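Local coordinates for occlusion-derived virus envelope protein E66 (Autographa californica nucleopolyhedrovirus, PDB 3VSN) that cleaves non-sulfated chondroitin as a lyase of the viral envelope, is essential for oral infectivity and may digest the chondroitin sulfate barrier of the host midgut, at residues A[52-66]-A[80-92]. Sequence-based numbering, arbitrary orientation.
Sequences KVVNPNRNWNDNTVF and TVCHTLIGYCVRY
R91 NH1 donates to the backbone O of P56 at 2.7 Å, the carbonyl lying near the guanidinium plane and the N-H...O angle being 151°. The R91 chain bends at chi3 (64°), and N55 OD1 lies over one face of the guanidinium; D97 takes NE in a salt bridge. One turn earlier in the helix, Y88 is clamped between two residues of the loop: P56 CG makes a CH-pi contact over one face, 3.9 Å from the ring centroid, and W60 CZ2 sits over the centre of the other. Its hydroxyl donates to R58 O at 2.8 Å. F66 meets Y88 rim to rim and takes T84 CG2 over one face, 3.7 Å from its centroid; V65 CG1 covers the opposite face. Three waters bridge the segments: V53 N to H83 O, N55 N to G87 O, and R58 NE to T84 OG1, while R58 NH1 donates to D67 O. A CA-H...O contact from G87 CA, at 3.5 Å, meets the buried V53 O, which has no conventional hydrogen-bond partner in the model. The aromatic cluster W60, F66 and Y88 thus fastens the loop after helix 29-48 across helix 75-93, within the alpha/alpha-toroid domain of a polysaccharide lyase.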
# COMPACT_ATOMS: atom_id res chain seq x y z
N LYS A 52 10.51 -15.14 -0.89
CA LYS A 52 11.04 -16.00 -1.95
C LYS A 52 12.46 -15.63 -2.35
O LYS A 52 12.95 -14.55 -2.02
CB LYS A 52 10.13 -15.98 -3.19
CG LYS A 52 9.92 -14.61 -3.82
CD LYS A 52 9.25 -14.75 -5.18
CE LYS A 52 9.14 -13.41 -5.90
NZ LYS A 52 8.04 -12.57 -5.36
N VAL A 53 13.12 -16.55 -3.06
CA VAL A 53 14.39 -16.29 -3.73
C VAL A 53 14.18 -16.52 -5.22
O VAL A 53 13.95 -17.65 -5.68
CB VAL A 53 15.53 -17.20 -3.18
CG1 VAL A 53 16.78 -17.09 -4.04
CG2 VAL A 53 15.85 -16.85 -1.73
N VAL A 54 14.25 -15.43 -5.99
CA VAL A 54 13.93 -15.46 -7.42
C VAL A 54 15.14 -15.87 -8.24
O VAL A 54 16.25 -15.40 -7.99
CB VAL A 54 13.44 -14.09 -7.93
CG1 VAL A 54 12.93 -14.19 -9.36
CG2 VAL A 54 12.34 -13.54 -7.03
N ASN A 55 14.90 -16.73 -9.23
CA ASN A 55 15.91 -17.13 -10.21
C ASN A 55 17.27 -17.49 -9.57
O ASN A 55 18.29 -16.89 -9.89
CB ASN A 55 16.06 -16.03 -11.28
CG ASN A 55 16.87 -16.47 -12.49
OD1 ASN A 55 16.87 -17.65 -12.86
ND2 ASN A 55 17.57 -15.53 -13.10
N PRO A 56 17.27 -18.47 -8.64
CA PRO A 56 18.53 -18.78 -7.97
C PRO A 56 19.53 -19.45 -8.91
O PRO A 56 19.14 -20.15 -9.85
CB PRO A 56 18.10 -19.75 -6.87
CG PRO A 56 16.88 -20.41 -7.41
CD PRO A 56 16.17 -19.35 -8.21
N ASN A 57 20.81 -19.22 -8.65
CA ASN A 57 21.86 -19.95 -9.35
C ASN A 57 22.96 -20.43 -8.40
O ASN A 57 24.07 -20.73 -8.82
CB ASN A 57 22.43 -19.12 -10.52
CG ASN A 57 23.20 -17.90 -10.06
OD1 ASN A 57 22.98 -17.38 -8.97
ND2 ASN A 57 24.12 -17.44 -10.90
N ARG A 58 22.62 -20.52 -7.12
CA ARG A 58 23.53 -21.02 -6.09
C ARG A 58 23.97 -22.45 -6.40
O ARG A 58 23.16 -23.28 -6.83
CB ARG A 58 22.87 -20.93 -4.71
CG ARG A 58 23.85 -20.87 -3.55
CD ARG A 58 23.14 -20.92 -2.21
NE ARG A 58 22.73 -19.61 -1.71
CZ ARG A 58 23.41 -18.88 -0.84
NH1 ARG A 58 24.58 -19.31 -0.37
NH2 ARG A 58 22.95 -17.70 -0.45
N ASN A 59 25.25 -22.73 -6.18
CA ASN A 59 25.83 -24.06 -6.43
C ASN A 59 25.35 -25.13 -5.46
O ASN A 59 25.07 -24.84 -4.30
CB ASN A 59 27.36 -23.99 -6.41
CG ASN A 59 27.94 -23.45 -7.70
OD1 ASN A 59 27.57 -23.89 -8.79
ND2 ASN A 59 28.87 -22.51 -7.58
N TRP A 60 25.29 -26.37 -5.94
CA TRP A 60 24.80 -27.50 -5.16
C TRP A 60 25.90 -28.16 -4.37
O TRP A 60 27.04 -28.25 -4.81
CB TRP A 60 24.13 -28.53 -6.07
CG TRP A 60 22.95 -27.96 -6.82
CD1 TRP A 60 22.97 -27.28 -8.04
CD2 TRP A 60 21.53 -27.99 -6.43
NE1 TRP A 60 21.70 -26.90 -8.41
CE2 TRP A 60 20.80 -27.30 -7.49
CE3 TRP A 60 20.83 -28.51 -5.34
CZ2 TRP A 60 19.42 -27.14 -7.45
CZ3 TRP A 60 19.44 -28.34 -5.32
CH2 TRP A 60 18.75 -27.68 -6.35
N ASN A 61 25.53 -28.65 -3.19
CA ASN A 61 26.46 -29.23 -2.23
C ASN A 61 25.80 -30.45 -1.57
O ASN A 61 24.71 -30.33 -1.01
CB ASN A 61 26.85 -28.16 -1.20
CG ASN A 61 27.79 -28.67 -0.13
OD1 ASN A 61 27.44 -29.52 0.68
ND2 ASN A 61 29.00 -28.12 -0.10
N ASP A 62 26.46 -31.61 -1.62
CA ASP A 62 25.87 -32.86 -1.10
C ASP A 62 25.69 -32.90 0.42
O ASP A 62 24.99 -33.78 0.94
CB ASP A 62 26.65 -34.10 -1.57
CG ASP A 62 25.89 -34.91 -2.63
OD1 ASP A 62 24.75 -34.54 -2.99
OD2 ASP A 62 26.44 -35.93 -3.09
N ASN A 63 26.30 -31.96 1.13
CA ASN A 63 26.19 -31.89 2.58
C ASN A 63 25.13 -30.88 3.06
O ASN A 63 24.29 -31.21 3.90
CB ASN A 63 27.55 -31.57 3.22
CG ASN A 63 28.57 -32.66 3.00
OD1 ASN A 63 29.65 -32.41 2.46
ND2 ASN A 63 28.24 -33.88 3.41
N THR A 64 25.19 -29.67 2.51
CA THR A 64 24.36 -28.56 2.98
C THR A 64 23.31 -28.12 1.95
O THR A 64 22.73 -27.04 2.07
CB THR A 64 25.23 -27.35 3.39
OG1 THR A 64 26.03 -26.94 2.27
CG2 THR A 64 26.14 -27.70 4.56
N VAL A 65 23.06 -28.98 0.97
CA VAL A 65 22.17 -28.70 -0.19
C VAL A 65 22.78 -27.66 -1.13
O VAL A 65 22.90 -27.90 -2.33
CB VAL A 65 20.72 -28.32 0.21
CG1 VAL A 65 19.82 -28.28 -1.02
CG2 VAL A 65 20.16 -29.31 1.22
N PHE A 66 23.16 -26.50 -0.59
CA PHE A 66 23.82 -25.45 -1.37
C PHE A 66 25.11 -24.97 -0.70
O PHE A 66 25.25 -25.04 0.52
CB PHE A 66 22.88 -24.26 -1.57
CG PHE A 66 21.59 -24.60 -2.27
CD1 PHE A 66 21.56 -24.85 -3.64
CD2 PHE A 66 20.40 -24.64 -1.55
CE1 PHE A 66 20.37 -25.15 -4.27
CE2 PHE A 66 19.20 -24.95 -2.19
CZ PHE A 66 19.19 -25.20 -3.55
N THR A 80 16.94 -20.22 3.92
CA THR A 80 17.54 -19.91 2.63
C THR A 80 17.61 -21.14 1.71
O THR A 80 17.31 -21.03 0.52
CB THR A 80 18.93 -19.25 2.79
OG1 THR A 80 18.80 -18.09 3.62
CG2 THR A 80 19.49 -18.83 1.43
N VAL A 81 17.99 -22.29 2.27
CA VAL A 81 17.97 -23.56 1.53
C VAL A 81 16.55 -23.83 1.00
O VAL A 81 16.37 -24.12 -0.18
CB VAL A 81 18.44 -24.75 2.39
CG1 VAL A 81 18.14 -26.08 1.70
CG2 VAL A 81 19.92 -24.65 2.70
N CYS A 82 15.57 -23.72 1.89
CA CYS A 82 14.16 -23.92 1.54
C CYS A 82 13.70 -23.00 0.40
O CYS A 82 13.15 -23.49 -0.60
CB CYS A 82 13.28 -23.74 2.78
SG CYS A 82 13.37 -25.12 3.94
N HIS A 83 13.93 -21.70 0.53
CA HIS A 83 13.55 -20.73 -0.51
C HIS A 83 14.26 -20.96 -1.82
O HIS A 83 13.67 -20.84 -2.88
CB HIS A 83 13.78 -19.30 -0.05
CG HIS A 83 12.77 -18.82 0.97
ND1 HIS A 83 11.44 -18.88 0.76
CD2 HIS A 83 12.94 -18.23 2.22
CE1 HIS A 83 10.80 -18.37 1.82
NE2 HIS A 83 11.72 -17.98 2.72
N THR A 84 15.55 -21.30 -1.74
CA THR A 84 16.35 -21.54 -2.94
C THR A 84 15.88 -22.78 -3.70
O THR A 84 15.84 -22.77 -4.94
CB THR A 84 17.86 -21.62 -2.58
OG1 THR A 84 18.23 -20.45 -1.85
CG2 THR A 84 18.71 -21.71 -3.83
N LEU A 85 15.50 -23.84 -2.98
CA LEU A 85 14.91 -25.03 -3.59
C LEU A 85 13.60 -24.71 -4.32
O LEU A 85 13.39 -25.17 -5.45
CB LEU A 85 14.67 -26.13 -2.55
CG LEU A 85 15.87 -26.97 -2.09
CD1 LEU A 85 15.45 -27.88 -0.94
CD2 LEU A 85 16.45 -27.78 -3.24
N ILE A 86 12.74 -23.94 -3.67
CA ILE A 86 11.48 -23.50 -4.29
C ILE A 86 11.77 -22.66 -5.54
O ILE A 86 11.15 -22.86 -6.59
CB ILE A 86 10.57 -22.74 -3.30
CG1 ILE A 86 10.08 -23.70 -2.20
CG2 ILE A 86 9.38 -22.11 -4.02
CD1 ILE A 86 9.52 -23.00 -0.97
N GLY A 87 12.74 -21.75 -5.44
CA GLY A 87 13.17 -20.95 -6.60
C GLY A 87 13.62 -21.80 -7.77
O GLY A 87 13.33 -21.48 -8.93
N TYR A 88 14.34 -22.88 -7.47
CA TYR A 88 14.79 -23.82 -8.50
C TYR A 88 13.64 -24.63 -9.11
O TYR A 88 13.68 -24.97 -10.29
CB TYR A 88 15.88 -24.75 -7.96
CG TYR A 88 17.30 -24.25 -8.17
CD1 TYR A 88 18.10 -23.90 -7.09
CD2 TYR A 88 17.83 -24.12 -9.46
CE1 TYR A 88 19.40 -23.44 -7.28
CE2 TYR A 88 19.12 -23.67 -9.66
CZ TYR A 88 19.90 -23.33 -8.57
OH TYR A 88 21.19 -22.88 -8.76
N CYS A 89 12.61 -24.93 -8.30
CA CYS A 89 11.40 -25.57 -8.81
C CYS A 89 10.73 -24.71 -9.88
O CYS A 89 10.32 -25.22 -10.92
CB CYS A 89 10.39 -25.84 -7.69
SG CYS A 89 10.87 -27.18 -6.58
N VAL A 90 10.65 -23.41 -9.61
CA VAL A 90 10.05 -22.46 -10.55
C VAL A 90 10.86 -22.40 -11.85
O VAL A 90 10.28 -22.39 -12.94
CB VAL A 90 9.88 -21.06 -9.90
CG1 VAL A 90 9.29 -20.06 -10.90
CG2 VAL A 90 8.99 -21.14 -8.67
N ARG A 91 12.18 -22.39 -11.72
CA ARG A 91 13.09 -22.43 -12.88
C ARG A 91 12.91 -23.71 -13.69
O ARG A 91 12.84 -23.67 -14.92
CB ARG A 91 14.55 -22.31 -12.43
CG ARG A 91 14.95 -20.95 -11.88
CD ARG A 91 16.47 -20.80 -11.85
NE ARG A 91 17.03 -20.82 -13.19
CZ ARG A 91 18.33 -20.79 -13.47
NH1 ARG A 91 19.24 -20.74 -12.50
NH2 ARG A 91 18.73 -20.82 -14.74
N TYR A 92 12.84 -24.85 -13.00
CA TYR A 92 12.63 -26.14 -13.65
C TYR A 92 11.33 -26.17 -14.45
O TYR A 92 11.26 -26.77 -15.53
CB TYR A 92 12.61 -27.26 -12.59
CG TYR A 92 12.44 -28.64 -13.19
CD1 TYR A 92 13.54 -29.35 -13.66
CD2 TYR A 92 11.18 -29.22 -13.31
CE1 TYR A 92 13.39 -30.61 -14.21
CE2 TYR A 92 11.02 -30.48 -13.86
CZ TYR A 92 12.13 -31.17 -14.31
OH TYR A 92 11.98 -32.41 -14.86
O HOH W 1 11.63 -19.03 -3.17
O HOH W 2 12.93 -18.71 -9.80
O HOH W 3 20.10 -18.46 -2.34